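Local structure of Cow rumen GH26 endo-mannanase (Metagenome, 6UEH) at residues 285-289 / 343-348; 239-243 / 326-330; 143-147 / 377-381. The protein probably hydrolyses internal beta-1,4-mannosidic linkages in mannans such as galactomannan, as a family 26 glycoside hydrolase carrying an accessory domain. One frame throughout, in Å; residues are numbered along the deposited sequence.

Contact 1: 285-289 / 343-348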
loop_
_atom_site.group_PDB
_atom_site.type_symbol
_atom_site.label_atom_id
_atom_site.label_comp_id
_atom_site.label_asym_id
_atom_site.label_seq_id
_atom_site.Cartn_x
_atom_site.Cartn_y
_atom_site.Cartn_z
ATOM N N TRP A 285 0.674 -1.926 28.177
ATOM C CA TRP A 285 -0.085 -1.879 26.931
ATOM C C TRP A 285 -1.513 -1.407 27.199
ATOM O O TRP A 285 -2.040 -0.555 26.482
ATOM C CB TRP A 285 -0.055 -3.265 26.264
ATOM C CG TRP A 285 -0.760 -3.419 24.932
ATOM C CD1 TRP A 285 -1.614 -4.425 24.581
ATOM C CD2 TRP A 285 -0.640 -2.577 23.774
ATOM N NE1 TRP A 285 -2.044 -4.257 23.288
ATOM C CE2 TRP A 285 -1.464 -3.130 22.770
ATOM C CE3 TRP A 285 0.073 -1.406 23.491
ATOM C CZ2 TRP A 285 -1.595 -2.553 21.508
ATOM C CZ3 TRP A 285 -0.059 -0.835 22.236
ATOM C CH2 TRP A 285 -0.889 -1.409 21.261
ATOM N N ASN A 286 -2.122 -1.933 28.258
ATOM C CA ASN A 286 -3.473 -1.528 28.635
ATOM C C ASN A 286 -3.559 -0.067 29.066
ATOM O O ASN A 286 -4.536 0.614 28.758
ATOM C CB ASN A 286 -4.010 -2.432 29.745
ATOM C CG ASN A 286 -4.463 -3.781 29.222
ATOM O OD1 ASN A 286 -4.829 -3.914 28.054
ATOM N ND2 ASN A 286 -4.441 -4.791 30.084
ATOM N N GLU A 287 -2.542 0.413 29.780
ATOM C CA GLU A 287 -2.499 1.816 30.186
ATOM C C GLU A 287 -2.390 2.731 28.972
ATOM O O GLU A 287 -3.040 3.774 28.911
ATOM C CB GLU A 287 -1.329 2.079 31.137
ATOM C CG GLU A 287 -1.513 1.526 32.536
ATOM C CD GLU A 287 -0.458 2.043 33.498
ATOM O OE1 GLU A 287 0.196 3.056 33.168
ATOM O OE2 GLU A 287 -0.282 1.441 34.578
ATOM N N ALA A 288 -1.565 2.336 28.007
ATOM C CA ALA A 288 -1.401 3.110 26.781
ATOM C C ALA A 288 -2.697 3.132 25.972
ATOM O O ALA A 288 -3.083 4.166 25.426
ATOM C CB ALA A 288 -0.260 2.548 25.946
ATOM N N ILE A 289 -3.365 1.985 25.900
ATOM C CA ILE A 289 -4.646 1.894 25.208
ATOM C C ILE A 289 -5.690 2.777 25.894
ATOM O O ILE A 289 -6.483 3.446 25.228
ATOM C CB ILE A 289 -5.147 0.438 25.146
ATOM C CG1 ILE A 289 -4.242 -0.394 24.237
ATOM C CG2 ILE A 289 -6.581 0.372 24.639
ATOM C CD1 ILE A 289 -4.564 -1.874 24.253
ATOM N N TYR A 343 -6.455 -7.698 19.452
ATOM C CA TYR A 343 -6.547 -7.281 20.849
ATOM C C TYR A 343 -6.970 -5.820 20.948
ATOM O O TYR A 343 -7.908 -5.485 21.669
ATOM C CB TYR A 343 -5.206 -7.495 21.562
ATOM C CG TYR A 343 -5.217 -7.190 23.047
ATOM C CD1 TYR A 343 -5.008 -5.899 23.517
ATOM C CD2 TYR A 343 -5.417 -8.200 23.981
ATOM C CE1 TYR A 343 -5.010 -5.621 24.873
ATOM C CE2 TYR A 343 -5.418 -7.931 25.338
ATOM C CZ TYR A 343 -5.214 -6.639 25.779
ATOM O OH TYR A 343 -5.218 -6.370 27.130
ATOM N N LEU A 344 -6.274 -4.957 20.214
ATOM C CA LEU A 344 -6.564 -3.527 20.220
ATOM C C LEU A 344 -7.958 -3.242 19.671
ATOM O O LEU A 344 -8.707 -2.443 20.234
ATOM C CB LEU A 344 -5.514 -2.763 19.409
ATOM C CG LEU A 344 -5.730 -1.252 19.280
ATOM C CD1 LEU A 344 -5.719 -0.575 20.649
ATOM C CD2 LEU A 344 -4.684 -0.635 18.363
ATOM N N TYR A 345 -8.296 -3.908 18.570
ATOM C CA TYR A 345 -9.603 -3.758 17.938
ATOM C C TYR A 345 -10.720 -4.116 18.911
ATOM O O TYR A 345 -11.690 -3.372 19.061
ATOM C CB TYR A 345 -9.688 -4.635 16.685
ATOM C CG TYR A 345 -10.937 -4.448 15.846
ATOM C CD1 TYR A 345 -12.148 -5.012 16.227
ATOM C CD2 TYR A 345 -10.895 -3.736 14.652
ATOM C CE1 TYR A 345 -13.288 -4.854 15.457
ATOM C CE2 TYR A 345 -12.029 -3.576 13.873
ATOM C CZ TYR A 345 -13.222 -4.138 14.281
ATOM O OH TYR A 345 -14.354 -3.984 13.511
ATOM N N ASP A 346 -10.580 -5.264 19.564
ATOM C CA ASP A 346 -11.581 -5.727 20.519
ATOM C C ASP A 346 -11.657 -4.818 21.741
ATOM O O ASP A 346 -12.744 -4.527 22.234
ATOM C CB ASP A 346 -11.286 -7.164 20.955
ATOM C CG ASP A 346 -11.496 -8.168 19.836
ATOM O OD1 ASP A 346 -12.098 -7.797 18.806
ATOM O OD2 ASP A 346 -11.070 -9.333 19.993
ATOM N N LYS A 347 -10.501 -4.374 22.227
ATOM C CA LYS A 347 -10.453 -3.496 23.394
ATOM C C LYS A 347 -11.153 -2.164 23.139
ATOM O O LYS A 347 -11.959 -1.718 23.955
ATOM C CB LYS A 347 -9.006 -3.246 23.822
ATOM C CG LYS A 347 -8.473 -4.242 24.843
ATOM C CD LYS A 347 -9.211 -4.119 26.167
ATOM C CE LYS A 347 -8.607 -5.027 27.233
ATOM N NZ LYS A 347 -8.742 -6.475 26.900
ATOM N N LEU A 348 -10.850 -1.534 22.007
ATOM C CA LEU A 348 -11.413 -0.222 21.695
ATOM C C LEU A 348 -12.910 -0.284 21.396
ATOM O O LEU A 348 -13.669 0.578 21.840
ATOM C CB LEU A 348 -10.679 0.417 20.512
ATOM C CG LEU A 348 -9.235 0.878 20.741
ATOM C CD1 LEU A 348 -8.761 1.755 19.588
ATOM C CD2 LEU A 348 -9.093 1.615 22.069
#

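Contact 2: 239-243 / 326-330. With ACT (acetate ion), chain D.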
loop_
_atom_site.group_PDB
_atom_site.type_symbol
_atom_site.label_atom_id
_atom_site.label_comp_id
_atom_site.label_asym_id
_atom_site.label_seq_id
_atom_site.Cartn_x
_atom_site.Cartn_y
_atom_site.Cartn_z
ATOM N N TRP A 239 -0.248 6.097 15.508
ATOM C CA TRP A 239 -0.066 6.001 16.952
ATOM C C TRP A 239 1.321 5.452 17.283
ATOM O O TRP A 239 1.472 4.264 17.555
ATOM C CB TRP A 239 -1.160 5.112 17.557
ATOM C CG TRP A 239 -1.176 5.029 19.055
ATOM C CD1 TRP A 239 -0.836 6.011 19.944
ATOM C CD2 TRP A 239 -1.557 3.892 19.842
ATOM N NE1 TRP A 239 -0.984 5.554 21.234
ATOM C CE2 TRP A 239 -1.423 4.256 21.198
ATOM C CE3 TRP A 239 -1.996 2.600 19.531
ATOM C CZ2 TRP A 239 -1.712 3.374 22.241
ATOM C CZ3 TRP A 239 -2.284 1.727 20.567
ATOM C CH2 TRP A 239 -2.141 2.118 21.905
ATOM N N HIS A 240 2.330 6.319 17.247
ATOM C CA HIS A 240 3.706 5.915 17.536
ATOM C C HIS A 240 3.931 5.685 19.030
ATOM O O HIS A 240 4.782 6.337 19.643
ATOM C CB HIS A 240 4.700 6.965 17.026
ATOM C CG HIS A 240 4.905 6.943 15.543
ATOM N ND1 HIS A 240 3.995 7.478 14.657
ATOM C CD2 HIS A 240 5.920 6.455 14.792
ATOM C CE1 HIS A 240 4.440 7.320 13.423
ATOM N NE2 HIS A 240 5.606 6.700 13.476
ATOM N N ILE A 241 3.182 4.751 19.609
ATOM C CA ILE A 241 3.269 4.496 21.041
ATOM C C ILE A 241 4.601 3.833 21.406
ATOM O O ILE A 241 4.947 2.764 20.896
ATOM C CB ILE A 241 2.079 3.627 21.535
ATOM C CG1 ILE A 241 2.225 3.303 23.024
ATOM C CG2 ILE A 241 1.922 2.359 20.695
ATOM C CD1 ILE A 241 2.165 4.524 23.926
ATOM N N ASN A 242 5.354 4.494 22.280
ATOM C CA ASN A 242 6.657 4.001 22.712
ATOM C C ASN A 242 6.570 3.026 23.881
ATOM O O ASN A 242 5.579 2.992 24.608
ATOM C CB ASN A 242 7.569 5.168 23.109
ATOM C CG ASN A 242 8.089 5.948 21.915
ATOM O OD1 ASN A 242 7.374 6.174 20.938
ATOM N ND2 ASN A 242 9.350 6.359 21.990
ATOM N N VAL A 243 7.623 2.234 24.053
ATOM C CA VAL A 243 7.794 1.418 25.247
ATOM C C VAL A 243 9.117 1.812 25.895
ATOM O O VAL A 243 9.984 2.376 25.226
ATOM C CB VAL A 243 7.787 -0.095 24.926
ATOM C CG1 VAL A 243 6.457 -0.508 24.307
ATOM C CG2 VAL A 243 8.953 -0.455 24.011
ATOM N N TRP A 326 10.661 -2.998 12.127
ATOM C CA TRP A 326 11.379 -1.898 12.761
ATOM C C TRP A 326 10.567 -1.258 13.886
ATOM O O TRP A 326 11.087 -0.443 14.642
ATOM C CB TRP A 326 11.790 -0.839 11.732
ATOM C CG TRP A 326 10.705 -0.381 10.809
ATOM C CD1 TRP A 326 9.561 0.284 11.146
ATOM C CD2 TRP A 326 10.682 -0.521 9.381
ATOM N NE1 TRP A 326 8.820 0.551 10.018
ATOM C CE2 TRP A 326 9.488 0.068 8.923
ATOM C CE3 TRP A 326 11.554 -1.095 8.449
ATOM C CZ2 TRP A 326 9.141 0.099 7.572
ATOM C CZ3 TRP A 326 11.210 -1.063 7.108
ATOM C CH2 TRP A 326 10.014 -0.469 6.683
ATOM N N PHE A 327 9.296 -1.632 13.993
ATOM C CA PHE A 327 8.469 -1.227 15.128
ATOM C C PHE A 327 8.319 -2.402 16.090
ATOM O O PHE A 327 8.333 -3.556 15.660
ATOM C CB PHE A 327 7.099 -0.741 14.657
ATOM C CG PHE A 327 7.129 0.601 13.983
ATOM C CD1 PHE A 327 7.883 1.640 14.507
ATOM C CD2 PHE A 327 6.414 0.822 12.818
ATOM C CE1 PHE A 327 7.912 2.875 13.888
ATOM C CE2 PHE A 327 6.441 2.056 12.193
ATOM C CZ PHE A 327 7.190 3.082 12.727
ATOM N N TRP A 328 8.166 -2.118 17.383
ATOM C CA TRP A 328 8.172 -3.186 18.382
ATOM C C TRP A 328 7.003 -4.157 18.216
ATOM O O TRP A 328 7.127 -5.337 18.540
ATOM C CB TRP A 328 8.181 -2.612 19.809
ATOM C CG TRP A 328 6.948 -1.843 20.226
ATOM C CD1 TRP A 328 6.796 -0.486 20.233
ATOM C CD2 TRP A 328 5.715 -2.386 20.725
ATOM N NE1 TRP A 328 5.544 -0.150 20.691
ATOM C CE2 TRP A 328 4.860 -1.298 20.999
ATOM C CE3 TRP A 328 5.249 -3.685 20.961
ATOM C CZ2 TRP A 328 3.566 -1.468 21.494
ATOM C CZ3 TRP A 328 3.963 -3.853 21.452
ATOM C CH2 TRP A 328 3.137 -2.749 21.714
ATOM N N TRP A 329 5.880 -3.678 17.691
ATOM C CA TRP A 329 4.705 -4.536 17.572
ATOM C C TRP A 329 4.832 -5.594 16.471
ATOM O O TRP A 329 3.985 -6.479 16.364
ATOM C CB TRP A 329 3.440 -3.696 17.349
ATOM C CG TRP A 329 3.553 -2.613 16.312
ATOM C CD1 TRP A 329 3.483 -2.762 14.958
ATOM C CD2 TRP A 329 3.723 -1.212 16.554
ATOM N NE1 TRP A 329 3.612 -1.540 14.340
ATOM C CE2 TRP A 329 3.759 -0.571 15.298
ATOM C CE3 TRP A 329 3.855 -0.434 17.711
ATOM C CZ2 TRP A 329 3.920 0.807 15.166
ATOM C CZ3 TRP A 329 4.016 0.934 17.577
ATOM C CH2 TRP A 329 4.049 1.540 16.313
ATOM N N GLY A 330 5.890 -5.518 15.670
ATOM C CA GLY A 330 6.115 -6.507 14.626
ATOM C C GLY A 330 7.276 -7.430 14.944
ATOM O O GLY A 330 7.591 -8.346 14.182
HETATM C C ACT D . 6.646 6.807 10.394
HETATM O O ACT D . 7.275 6.546 11.443
HETATM O OXT ACT D . 5.463 6.402 10.350
HETATM C CH3 ACT D . 7.273 7.566 9.263
#

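Contact 3: 143-147 / 377-381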
loop_
_atom_site.group_PDB
_atom_site.type_symbol
_atom_site.label_atom_id
_atom_site.label_comp_id
_atom_site.label_asym_id
_atom_site.label_seq_id
_atom_site.Cartn_x
_atom_site.Cartn_y
_atom_site.Cartn_z
ATOM N N THR A 143 -18.553 -1.014 0.999
ATOM C CA THR A 143 -17.870 -0.191 1.987
ATOM C C THR A 143 -18.560 -0.206 3.351
ATOM O O THR A 143 -18.436 0.745 4.124
ATOM C CB THR A 143 -17.747 1.269 1.505
ATOM O OG1 THR A 143 -18.988 1.692 0.929
ATOM C CG2 THR A 143 -16.643 1.392 0.460
ATOM N N LYS A 144 -19.279 -1.285 3.649
ATOM C CA LYS A 144 -19.830 -1.464 4.987
ATOM C C LYS A 144 -18.678 -1.684 5.959
ATOM O O LYS A 144 -17.819 -2.534 5.726
ATOM C CB LYS A 144 -20.808 -2.640 5.037
ATOM C CG LYS A 144 -21.604 -2.724 6.336
ATOM C CD LYS A 144 -22.488 -3.963 6.371
ATOM C CE LYS A 144 -23.479 -3.916 7.529
ATOM N NZ LYS A 144 -22.817 -3.833 8.864
ATOM N N LEU A 145 -18.652 -0.910 7.038
ATOM C CA LEU A 145 -17.560 -0.998 8.000
ATOM C C LEU A 145 -17.592 -2.321 8.760
ATOM O O LEU A 145 -18.647 -2.934 8.914
ATOM C CB LEU A 145 -17.611 0.186 8.968
ATOM C CG LEU A 145 -17.177 1.514 8.341
ATOM C CD1 LEU A 145 -17.446 2.683 9.278
ATOM C CD2 LEU A 145 -15.703 1.457 7.953
ATOM N N SER A 146 -16.426 -2.759 9.225
ATOM C CA SER A 146 -16.307 -4.040 9.914
ATOM C C SER A 146 -16.978 -4.017 11.283
ATOM O O SER A 146 -17.452 -5.046 11.765
ATOM C CB SER A 146 -14.835 -4.433 10.062
ATOM O OG SER A 146 -14.113 -3.442 10.773
ATOM N N ASP A 147 -17.004 -2.845 11.910
ATOM C CA ASP A 147 -17.691 -2.668 13.187
ATOM C C ASP A 147 -19.191 -2.529 12.948
ATOM O O ASP A 147 -19.635 -1.554 12.341
ATOM C CB ASP A 147 -17.149 -1.439 13.930
ATOM C CG ASP A 147 -17.632 -1.350 15.375
ATOM O OD1 ASP A 147 -18.666 -1.960 15.723
ATOM O OD2 ASP A 147 -16.971 -0.649 16.169
ATOM N N ASP A 377 -10.673 -9.620 7.001
ATOM C CA ASP A 377 -11.740 -8.723 6.555
ATOM C C ASP A 377 -12.602 -8.186 7.693
ATOM O O ASP A 377 -13.164 -7.097 7.590
ATOM C CB ASP A 377 -12.644 -9.431 5.542
ATOM C CG ASP A 377 -11.941 -9.720 4.232
ATOM O OD1 ASP A 377 -10.889 -9.100 3.968
ATOM O OD2 ASP A 377 -12.448 -10.561 3.463
ATOM N N GLU A 378 -12.714 -8.954 8.772
ATOM C CA GLU A 378 -13.605 -8.588 9.865
ATOM C C GLU A 378 -12.932 -7.663 10.884
ATOM O O GLU A 378 -13.571 -7.207 11.830
ATOM C CB GLU A 378 -14.140 -9.853 10.551
ATOM C CG GLU A 378 -13.116 -10.647 11.361
ATOM C CD GLU A 378 -12.178 -11.507 10.512
ATOM O OE1 GLU A 378 -12.229 -11.426 9.267
ATOM O OE2 GLU A 378 -11.387 -12.276 11.099
ATOM N N TYR A 379 -11.650 -7.369 10.675
ATOM C CA TYR A 379 -10.897 -6.521 11.600
ATOM C C TYR A 379 -10.267 -5.293 10.941
ATOM O O TYR A 379 -9.615 -4.495 11.615
ATOM C CB TYR A 379 -9.794 -7.332 12.284
ATOM C CG TYR A 379 -10.274 -8.218 13.410
ATOM C CD1 TYR A 379 -10.486 -7.703 14.682
ATOM C CD2 TYR A 379 -10.499 -9.572 13.207
ATOM C CE1 TYR A 379 -10.921 -8.509 15.718
ATOM C CE2 TYR A 379 -10.937 -10.388 14.236
ATOM C CZ TYR A 379 -11.144 -9.850 15.489
ATOM O OH TYR A 379 -11.577 -10.654 16.518
ATOM N N VAL A 380 -10.443 -5.154 9.630
ATOM C CA VAL A 380 -9.787 -4.093 8.864
ATOM C C VAL A 380 -10.772 -3.432 7.891
ATOM O O VAL A 380 -11.585 -4.117 7.271
ATOM C CB VAL A 380 -8.565 -4.642 8.077
ATOM C CG1 VAL A 380 -7.877 -3.535 7.291
ATOM C CG2 VAL A 380 -7.570 -5.318 9.021
ATOM N N ASP A 381 -10.699 -2.107 7.762
ATOM C CA ASP A 381 -11.607 -1.366 6.884
ATOM C C ASP A 381 -10.907 -0.760 5.673
ATOM O O ASP A 381 -11.559 -0.288 4.742
ATOM C CB ASP A 381 -12.302 -0.247 7.659
ATOM C CG ASP A 381 -13.100 -0.760 8.834
ATOM O OD1 ASP A 381 -13.780 -1.796 8.681
ATOM O OD2 ASP A 381 -13.044 -0.129 9.909
HETATM O O HOH W 1 -15.727 -6.360 13.670
HETATM O O HOH W 2 -15.456 -0.457 11.411
#

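Contact 1: 285-289 / 343-348
In the outer helical layer of the TIM barrel, helices 280-301 and 334-351, neighbours in the beta-alpha sequence, meet through Trp285, Asn286 and Ile289 on one and Tyr343, Leu344 and Leu348 on the other. The segment axes cross at -51° and come no nearer than 11.6 Å, a spacing filled by large side chains. Tyr343 carries most of the polar and aromatic contact. With CG anti to the backbone N (chi1 -176°), its ring reaches across to helix 280-301 and its OH donates to Asn286 OD1 at 2.7 Å, in the carbonyl plane and on a lone pair. Amide and ring are not far from coplanar. Asn282 ND2, one turn earlier, bonds to the same hydroxyl. The indole of Trp285 and the phenol lie alongside each other, pointing opposite ways, with Trp285 NE1 3.4 Å from Tyr343 CD1, the two planes 33° apart and the rings meeting obliquely. Ile289 fills the angle between them: its CD1 lies 3.6 Å above the Trp285 ring plane, near the rim, and 3.8 Å from Tyr343 CE1 at the phenol edge. Its other branch, CG2, meets Leu348 CD2 at 3.8 Å, while CG1 packs on Leu344 CD1. With a phenylalanine in place of Tyr343, Asn286 OD1 and Asn282 ND2 would probably both lose their shared hydroxyl partner, leaving the Asn286 amide freer to turn. Further in, Leu348 also touches Ala293 and Leu296 of helix 280-301 and reaches Leu357 and Trp359 of strand 357-362, so helix 334-351 is wedged between helix 280-301 and strand 357-362 of the barrel.

Contact 2: 239-243 / 326-330
Trp328 grips the 239-243 loop at two points. Its NE1 donates to Ile241 O at 3.0 Å, nearly straight at the hydrogen (166°); the carbonyl oxygen lies in the indole plane, whereas the donor is tilted 20° from the plane of the carbonyl. Over one face of the same indole, Val243 CG1 makes a CH-pi contact, 3.8 Å from the centroid of the five-membered ring. The opposite face meets Trp329 CE3, 3.4 Å above the plane toward the rim, so the Trp328 indole is confined on both faces. Trp329 in turn brings CZ3 to 4.0 Å from Ile241 CG2. At the other end of the contact, the rings of His240 and Phe327 meet obliquely, nearly perpendicular in plane, with His240 NE2 4.0 Å from Phe327 CZ. An acetate ion, probably from the crystallisation liquor, sits beside them: His240 NE2 donates to its O at 2.6 Å, and that oxygen also lies at the edge of the phenyl ring, 3.7 Å from Phe327 CZ.

The next shell fixes these groups. His240, the centre of an inverse gamma turn, is bonded through ND1 to Asp206 OD2, and His312 NE2 takes a further hydrogen bond with the acetate. Trp329 NE1 bonds to His312 O, while Phe327 is covered on one face by Trp326. Both loops leave the C-terminal ends of parallel strands, 234-238 and 306-309. This is where TIM-barrel glycosidases place their active site, and the acetate between two histidines is consistent with a pocket that receives sugar in this mannanase.

Contact 3: 143-147 / 377-381
Ser146 holds one oxygen of the Asp381 carboxylate from two sides: its backbone N reaches Asp381 OD1 at 2.9 Å and its OG donates to the same Asp381 OD1 at 2.7 Å. Both meet that oxygen on its syn side, but from opposite faces of the carboxylate plane, each almost 30° out of it. The serine hydroxyl stands between its own backbone N and carbonyl carbon (chi1 58°), which lets the residue close round a single acceptor. Leu145 comes at the aspartate roughly at a right angle and lays CD2 3.5 Å from Asp381 CG. The contact fastens the approach to helix 152-164, reached from the beta-rich accessory domain, to the N-terminal end of barrel strand 382-387, at the opposite end of the barrel from the usual active-site face. Asp381 OD2 faces other partners, the backbone N of Trp359 and a water at 2.9 Å that also accepts from Asp147 N. Ser146 OG has a second partner in Tyr345 OH, from helix 334-351. Elsewhere in the contact, a second water donates to both Ser146 O (2.9 Å) and Glu378 O (3.0 Å), bridging the two backbones.

From the N terminus, the chain leaves the accessory domain and enters segment 143-147, which waits some 230 residues for 377-381; contact 3 thus closes a loop holding the first five of the eight barrel strands. Inside it, 239-243 opens contact 2 and 285-289 opens contact 1 before 326-330 closes the former and 343-348 the latter, so these two cross while both nest within contact 3. Contacts 1 and 2 touch directly, Trp285 packing on Trp239 and Trp328, and so join the outer helices to the loops at the C-terminal ends of the strands, the probable active-site face. Tyr345 and Asp346 connect contact 1 to contact 3, whereas contacts 2 and 3 stay about 13 Å apart at their nearest atoms.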